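Local coordinates for protein transcription elongation factor SPT6 (Candida glabrata, PDB 3PJP) that binds the phosphorylated C-terminal repeat domain of RNA polymerase II through its tandem SH2 domain and probably acts as a histone H3-H4 chaperone during transcription elongation, at residues P15-G18 against K19-E22; R82-D85 against L86-I90; L94-K97 against I98-L101. All blocks are in the same frame, centred on the assembly; numbering follows the deposited sequence.

Contact 1: P15-G18 against K19-E22; sequences PFNG and KQAE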
loop_
_atom_site.group_PDB
_atom_site.type_symbol
_atom_site.label_atom_id
_atom_site.label_comp_id
_atom_site.label_asym_id
_atom_site.label_seq_id
_atom_site.Cartn_x
_atom_site.Cartn_y
_atom_site.Cartn_z
ATOM N N PRO A 15 20.024 7.723 10.786
ATOM C CA PRO A 15 20.046 6.452 11.531
ATOM C C PRO A 15 18.935 6.332 12.579
ATOM O O PRO A 15 19.208 5.911 13.704
ATOM C CB PRO A 15 21.418 6.465 12.228
ATOM C CG PRO A 15 22.116 7.711 11.760
ATOM C CD PRO A 15 21.066 8.645 11.257
ATOM N N PHE A 16 17.702 6.681 12.200
ATOM C CA PHE A 16 16.524 6.516 13.043
ATOM C C PHE A 16 16.156 5.052 13.165
ATOM O O PHE A 16 16.471 4.236 12.284
ATOM C CB PHE A 16 15.303 7.185 12.393
ATOM C CG PHE A 16 15.311 8.683 12.440
ATOM C CD1 PHE A 16 15.830 9.358 13.528
ATOM C CD2 PHE A 16 14.769 9.417 11.403
ATOM C CE1 PHE A 16 15.821 10.737 13.567
ATOM C CE2 PHE A 16 14.749 10.790 11.440
ATOM C CZ PHE A 16 15.281 11.456 12.526
ATOM N N ASN A 17 15.450 4.720 14.239
ATOM C CA ASN A 17 14.655 3.510 14.243
ATOM C C ASN A 17 13.240 3.860 13.785
ATOM O O ASN A 17 12.939 5.021 13.478
ATOM C CB ASN A 17 14.653 2.843 15.621
ATOM C CG ASN A 17 14.061 3.724 16.705
ATOM O OD1 ASN A 17 13.202 4.573 16.451
ATOM N ND2 ASN A 17 14.521 3.517 17.934
ATOM N N GLY A 18 12.375 2.858 13.734
ATOM C CA GLY A 18 11.026 3.059 13.235
ATOM C C GLY A 18 10.226 4.137 13.939
ATOM O O GLY A 18 9.577 4.953 13.286
ATOM N N LYS A 19 10.256 4.134 15.271
ATOM C CA LYS A 19 9.465 5.080 16.051
ATOM C C LYS A 19 9.945 6.503 15.823
ATOM O O LYS A 19 9.145 7.422 15.599
ATOM C CB LYS A 19 9.519 4.734 17.539
ATOM C CG LYS A 19 8.673 5.656 18.403
ATOM C CD LYS A 19 7.215 5.602 17.970
ATOM C CE LYS A 19 6.521 6.938 18.165
ATOM N NZ LYS A 19 6.502 7.366 19.585
ATOM N N GLN A 20 11.264 6.678 15.863
ATOM C CA GLN A 20 11.859 7.988 15.636
ATOM C C GLN A 20 11.434 8.511 14.268
ATOM O O GLN A 20 11.070 9.679 14.127
ATOM C CB GLN A 20 13.387 7.918 15.755
ATOM C CG GLN A 20 13.883 7.676 17.191
ATOM C CD GLN A 20 15.364 7.364 17.260
ATOM O OE1 GLN A 20 15.929 6.770 16.345
ATOM N NE2 GLN A 20 16.010 7.788 18.345
ATOM N N ALA A 21 11.458 7.628 13.271
ATOM C CA ALA A 21 11.045 7.982 11.917
ATOM C C ALA A 21 9.593 8.457 11.850
ATOM O O ALA A 21 9.287 9.438 11.182
ATOM C CB ALA A 21 11.281 6.800 10.946
ATOM N N GLU A 22 8.688 7.762 12.537
ATOM C CA GLU A 22 7.290 8.184 12.528
ATOM C C GLU A 22 7.135 9.548 13.204
ATOM O O GLU A 22 6.431 10.426 12.707
ATOM C CB GLU A 22 6.395 7.144 13.212
ATOM C CG GLU A 22 6.427 5.776 12.558
ATOM C CD GLU A 22 5.372 4.851 13.117
ATOM O OE1 GLU A 22 4.703 5.245 14.097
ATOM O OE2 GLU A 22 5.202 3.736 12.582
HETATM O O HOH W 1 18.201 5.296 16.236
#
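Asn17 and Gln20 pair as a capping box at the start of helix 18-25, the first helix of the N-terminal SH2 fold. Two reciprocal hydrogen bonds join them. Gln20 N donates to Asn17 OD1 at 2.9 Å, almost straight at 172° and nearly along the C=O axis. Asn17 N donates to Gln20 OE1 at 3.0 Å, tilted a little from the plane of that amide. Asn17 CG sits between its own backbone N and carbonyl carbon (chi1 61°), which brings OD1 to Gln20 N. The two side chains cross at about a right angle, with their amide planes 37° apart.

A water donates to both Gln20 OE1 and Pro15 O, so Gln20 OE1 takes two donors. The backbone adds the first helical bonds. Ala21 N reaches Asn17 O at 3.0 Å, and Glu22 N reaches Gly18 O. The carboxylate of Glu22 turns elsewhere, to His58.

The apolar part rests on Phe16. Its CD1 lies 3.6 Å from Gln20 CB, and its CB is 4.3 Å from Ala21 CB. The ring also meets Phe14 and Tyr24, while Ala21 packs on strand 33-37.

Asn17 OD1 gives Gln20 N the acceptor that no earlier turn can offer, and Gln20 OE1 returns one to Asn17 N, which is consistent with a helix start at this point.

Contact 2: R82-D85 against L86-I90; sequences RYHD and LDQII. With ACT (acetate ion), chain D.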
loop_
_atom_site.group_PDB
_atom_site.type_symbol
_atom_site.label_atom_id
_atom_site.label_comp_id
_atom_site.label_asym_id
_atom_site.label_seq_id
_atom_site.Cartn_x
_atom_site.Cartn_y
_atom_site.Cartn_z
ATOM N N ARG A 82 14.967 -6.282 -7.540
ATOM C CA ARG A 82 16.323 -5.745 -7.428
ATOM C C ARG A 82 16.504 -4.354 -8.023
ATOM O O ARG A 82 15.960 -4.027 -9.084
ATOM C CB ARG A 82 17.351 -6.703 -8.035
ATOM C CG ARG A 82 17.509 -7.953 -7.210
ATOM C CD ARG A 82 17.762 -9.156 -8.082
ATOM N NE ARG A 82 19.181 -9.433 -8.209
ATOM C CZ ARG A 82 19.818 -10.383 -7.535
ATOM N NH1 ARG A 82 19.155 -11.161 -6.683
ATOM N NH2 ARG A 82 21.119 -10.559 -7.720
ATOM N N TYR A 83 17.301 -3.550 -7.322
ATOM C CA TYR A 83 17.646 -2.203 -7.751
ATOM C C TYR A 83 19.145 -1.979 -7.557
ATOM O O TYR A 83 19.781 -2.683 -6.776
ATOM C CB TYR A 83 16.892 -1.161 -6.926
ATOM C CG TYR A 83 15.389 -1.321 -6.957
ATOM C CD1 TYR A 83 14.618 -0.644 -7.888
ATOM C CD2 TYR A 83 14.744 -2.138 -6.044
ATOM C CE1 TYR A 83 13.240 -0.785 -7.925
ATOM C CE2 TYR A 83 13.370 -2.281 -6.066
ATOM C CZ TYR A 83 12.625 -1.599 -7.005
ATOM O OH TYR A 83 11.258 -1.748 -7.026
ATOM N N HIS A 84 19.699 -0.993 -8.258
ATOM C CA HIS A 84 21.122 -0.683 -8.161
ATOM C C HIS A 84 21.491 0.166 -6.956
ATOM O O HIS A 84 22.590 0.038 -6.405
ATOM C CB HIS A 84 21.590 0.059 -9.413
ATOM C CG HIS A 84 21.414 -0.717 -10.674
ATOM N ND1 HIS A 84 22.094 -1.887 -10.927
ATOM C CD2 HIS A 84 20.636 -0.488 -11.758
ATOM C CE1 HIS A 84 21.736 -2.352 -12.114
ATOM N NE2 HIS A 84 20.856 -1.517 -12.639
ATOM N N ASP A 85 20.599 1.070 -6.572
ATOM C CA ASP A 85 20.956 2.056 -5.556
ATOM C C ASP A 85 19.718 2.727 -4.973
ATOM O O ASP A 85 18.594 2.493 -5.433
ATOM C CB ASP A 85 21.915 3.098 -6.148
ATOM C CG ASP A 85 21.367 3.734 -7.410
ATOM O OD1 ASP A 85 20.332 4.421 -7.311
ATOM O OD2 ASP A 85 21.965 3.549 -8.499
ATOM N N LEU A 86 19.928 3.552 -3.951
ATOM C CA LEU A 86 18.808 4.150 -3.234
ATOM C C LEU A 86 18.039 5.131 -4.106
ATOM O O LEU A 86 16.822 5.223 -4.008
ATOM C CB LEU A 86 19.308 4.862 -1.967
ATOM C CG LEU A 86 19.830 3.934 -0.868
ATOM C CD1 LEU A 86 20.591 4.741 0.179
ATOM C CD2 LEU A 86 18.717 3.169 -0.208
ATOM N N ASP A 87 18.732 5.884 -4.951
ATOM C CA ASP A 87 18.016 6.834 -5.791
ATOM C C ASP A 87 17.078 6.129 -6.770
ATOM O O ASP A 87 16.000 6.633 -7.083
ATOM C CB ASP A 87 18.989 7.740 -6.545
ATOM C CG ASP A 87 19.591 8.800 -5.647
ATOM O OD1 ASP A 87 18.856 9.348 -4.800
ATOM O OD2 ASP A 87 20.796 9.079 -5.784
ATOM N N GLN A 88 17.499 4.970 -7.255
ATOM C CA GLN A 88 16.661 4.197 -8.175
ATOM C C GLN A 88 15.416 3.684 -7.448
ATOM O O GLN A 88 14.318 3.657 -8.024
ATOM C CB GLN A 88 17.426 3.030 -8.809
ATOM C CG GLN A 88 16.617 2.305 -9.887
ATOM C CD GLN A 88 17.292 1.048 -10.371
ATOM O OE1 GLN A 88 18.325 0.644 -9.842
ATOM N NE2 GLN A 88 16.716 0.422 -11.387
ATOM N N ILE A 89 15.592 3.265 -6.195
ATOM C CA ILE A 89 14.460 2.843 -5.356
ATOM C C ILE A 89 13.483 3.993 -5.184
ATOM O O ILE A 89 12.286 3.813 -5.305
ATOM C CB ILE A 89 14.912 2.315 -3.978
ATOM C CG1 ILE A 89 15.640 0.981 -4.135
ATOM C CG2 ILE A 89 13.715 2.149 -3.010
ATOM C CD1 ILE A 89 16.304 0.492 -2.878
ATOM N N ILE A 90 13.988 5.189 -4.911
ATOM C CA ILE A 90 13.092 6.334 -4.783
ATOM C C ILE A 90 12.266 6.591 -6.050
ATOM O O ILE A 90 11.062 6.815 -5.976
ATOM C CB ILE A 90 13.861 7.588 -4.321
ATOM C CG1 ILE A 90 14.438 7.337 -2.929
ATOM C CG2 ILE A 90 12.959 8.816 -4.317
ATOM C CD1 ILE A 90 15.656 8.189 -2.595
HETATM C C ACT D . 21.619 -7.943 -10.137
HETATM O O ACT D . 20.461 -7.742 -9.721
HETATM O OXT ACT D . 22.324 -8.657 -9.395
HETATM C CH3 ACT D . 22.128 -7.379 -11.434
HETATM O O HOH W 2 20.553 2.969 -11.030
#
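Gln88 OE1 meets His84 N in a short, straight hydrogen bond of 2.7 Å at 171°. The donor stands tilted from the plane of the Gln88 amide. The Gln88 chain turns back toward the strand because CG is anti to the backbone N (chi1 -174°) and the rest runs extended. OE1 also lies 3.2 Å from His84 CD2, and the imidazole and amide planes are only 17° apart.

Asp85 bonds back to the helix. Its OD1 accepts from Gln88 N at 2.9 Å, approached almost end-on. Asp85 O takes Ile89 N at 3.2 Å and a weak bond from Gln88 N. A water donates to Asp85 OD2 and, weakly, to Gln88 OE1.

Asp85 is thus the N-cap of helix 86-105, the second helix of the N-terminal SH2 fold, reached from the edge strand 81-83 through the short turn of His84 and Asp85. Its carboxylate would probably interact well with the positive end of the helix dipole. Asp85 N is buried here and has no partner in the model.

Next to these bonds, Tyr83 CG packs on Ile89 CG1 at 3.7 Å, the two side chains crossing at about a right angle. The Gln88 amide stands at the edge of the Tyr83 ring, its plane almost perpendicular to it, with CD 4.0 Å from Tyr83 CD1.

Further out, Gln88 NE2 bonds to Glu92, one turn along, which probably helps fix the rotation of the amide. Ile89 leans on Leu76 and Val78 of strand 75-78, and Tyr83 pairs through its backbone with Leu76. Asp87 OD1 bonds to His10. Arg82 NE donates to acetate O at 2.6 Å and Arg82 NH2 to acetate OXT at 2.8 Å; the ion probably comes from the crystallisation liquor.

Contact 3: L94-K97 against I98-L101; sequences LQNK and IRLL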
loop_
_atom_site.group_PDB
_atom_site.type_symbol
_atom_site.label_atom_id
_atom_site.label_comp_id
_atom_site.label_asym_id
_atom_site.label_seq_id
_atom_site.Cartn_x
_atom_site.Cartn_y
_atom_site.Cartn_z
ATOM N N LEU A 94 9.407 3.838 -4.637
ATOM C CA LEU A 94 8.642 4.717 -3.758
ATOM C C LEU A 94 7.711 5.685 -4.492
ATOM O O LEU A 94 6.546 5.812 -4.129
ATOM C CB LEU A 94 9.553 5.497 -2.800
ATOM C CG LEU A 94 8.758 6.293 -1.767
ATOM C CD1 LEU A 94 7.910 5.395 -0.883
ATOM C CD2 LEU A 94 9.681 7.164 -0.908
ATOM N N GLN A 95 8.217 6.393 -5.491
ATOM C CA GLN A 95 7.387 7.366 -6.196
ATOM C C GLN A 95 6.206 6.669 -6.882
ATOM O O GLN A 95 5.136 7.255 -7.044
ATOM C CB GLN A 95 8.218 8.215 -7.170
ATOM C CG GLN A 95 8.931 9.381 -6.468
ATOM C CD GLN A 95 9.987 10.065 -7.328
ATOM O OE1 GLN A 95 9.992 9.937 -8.553
ATOM N NE2 GLN A 95 10.892 10.796 -6.679
ATOM N N ASN A 96 6.408 5.415 -7.261
ATOM C CA ASN A 96 5.343 4.615 -7.848
ATOM C C ASN A 96 4.253 4.289 -6.857
ATOM O O ASN A 96 3.071 4.456 -7.139
ATOM C CB ASN A 96 5.896 3.317 -8.418
ATOM C CG ASN A 96 6.015 3.368 -9.903
ATOM O OD1 ASN A 96 5.119 3.872 -10.582
ATOM N ND2 ASN A 96 7.127 2.861 -10.434
ATOM N N LYS A 97 4.667 3.776 -5.710
ATOM C CA LYS A 97 3.744 3.492 -4.630
ATOM C C LYS A 97 2.935 4.732 -4.239
ATOM O O LYS A 97 1.730 4.644 -3.983
ATOM C CB LYS A 97 4.511 2.932 -3.441
ATOM C CG LYS A 97 3.832 1.797 -2.757
ATOM C CD LYS A 97 4.736 1.132 -1.743
ATOM C CE LYS A 97 4.057 -0.111 -1.195
ATOM N NZ LYS A 97 4.959 -0.879 -0.305
ATOM N N ILE A 98 3.597 5.885 -4.156
ATOM C CA ILE A 98 2.884 7.125 -3.858
ATOM C C ILE A 98 1.890 7.491 -4.945
ATOM O O ILE A 98 0.762 7.887 -4.663
ATOM C CB ILE A 98 3.866 8.288 -3.633
ATOM C CG1 ILE A 98 4.710 8.017 -2.391
ATOM C CG2 ILE A 98 3.111 9.628 -3.495
ATOM C CD1 ILE A 98 5.932 8.930 -2.297
ATOM N N ARG A 99 2.305 7.360 -6.203
ATOM C CA ARG A 99 1.426 7.571 -7.346
ATOM C C ARG A 99 0.157 6.731 -7.223
ATOM O O ARG A 99 -0.961 7.214 -7.397
ATOM C CB ARG A 99 2.190 7.193 -8.622
ATOM C CG ARG A 99 1.372 7.124 -9.895
ATOM C CD ARG A 99 2.269 6.738 -11.072
ATOM N NE ARG A 99 2.712 5.348 -10.981
ATOM C CZ ARG A 99 1.964 4.320 -11.360
ATOM N NH1 ARG A 99 0.747 4.541 -11.837
ATOM N NH2 ARG A 99 2.426 3.078 -11.249
ATOM N N LEU A 100 0.355 5.450 -6.937
ATOM C CA LEU A 100 -0.756 4.502 -6.887
ATOM C C LEU A 100 -1.669 4.787 -5.690
ATOM O O LEU A 100 -2.892 4.666 -5.797
ATOM C CB LEU A 100 -0.235 3.060 -6.892
ATOM C CG LEU A 100 0.387 2.621 -8.237
ATOM C CD1 LEU A 100 1.298 1.405 -8.057
ATOM C CD2 LEU A 100 -0.689 2.334 -9.296
ATOM N N LEU A 101 -1.081 5.188 -4.564
ATOM C CA LEU A 101 -1.882 5.526 -3.389
ATOM C C LEU A 101 -2.808 6.678 -3.752
ATOM O O LEU A 101 -4.001 6.658 -3.449
ATOM C CB LEU A 101 -0.983 5.938 -2.218
ATOM C CG LEU A 101 -1.676 6.507 -0.976
ATOM C CD1 LEU A 101 -2.721 5.511 -0.470
ATOM C CD2 LEU A 101 -0.644 6.852 0.104
#
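Four backbone bonds of 2.9 to 3.0 Å, from the N atoms of Ile98, Arg99, Leu100 and Leu101 to the O atoms of Leu94, Gln95, Asn96 and Lys97, make this a regular alpha-helical i to i+4 contact. It lies in the later part of helix 86-105, the long helix of the N-terminal SH2 fold that leads on toward the second SH2 fold.

One flank of the helix is largely buried. Leu94 CG touches Ile98 CD1 at 3.9 Å, one turn on, and the two side chains cross at a slant. Leu94, Lys97, Ile98 and Leu101 all reach Trp49 of strand 44-52. Lys97, Leu100 and Leu101 also touch Leu166 of strand 159-166, so the helix packs on both sheets.

The more exposed flank carries Asn96 and Arg99. Asn96 ND2 donates to Glu92 O, which helps fix the rotation of the amide. In one of two conformers of Arg99, and so less certainly, Asn96 OD1 takes Arg99 NE at 2.9 Å within the amide plane and Arg99 NH2 at 2.9 Å from above it. Leu100 CG then lies over one guanidinium face, toward its rim.

Lys97 is buried too, but its chain runs out extended. Its partners should offset the cost of burying the charge: NZ forms a salt bridge with Glu79 OE2 and hydrogen bonds with Tyr93 OH and Gln57 OE1.

Overall arrangement
Contacts 1 and 2 are both helix starts capped by a side chain, Asn17 in one and Asp85 in the other. They sit on separate helices of the N-terminal SH2 fold, with centres about 21 Å apart. Contact 1 is a surface contact, with a neutral cap. Contact 2 is partly buried and its cap is a carboxylate. Contact 3 shares helix 86-105 with contact 2, and the two are joined by probable backbone hydrogen bonds from Leu94 N to Ile89 O and from Gln95 N to Ile90 O. It lies nearest the centre of the chain. There, apolar packing against two sheets replaces capping, and polar pairing is kept to the outer flank and to Lys97.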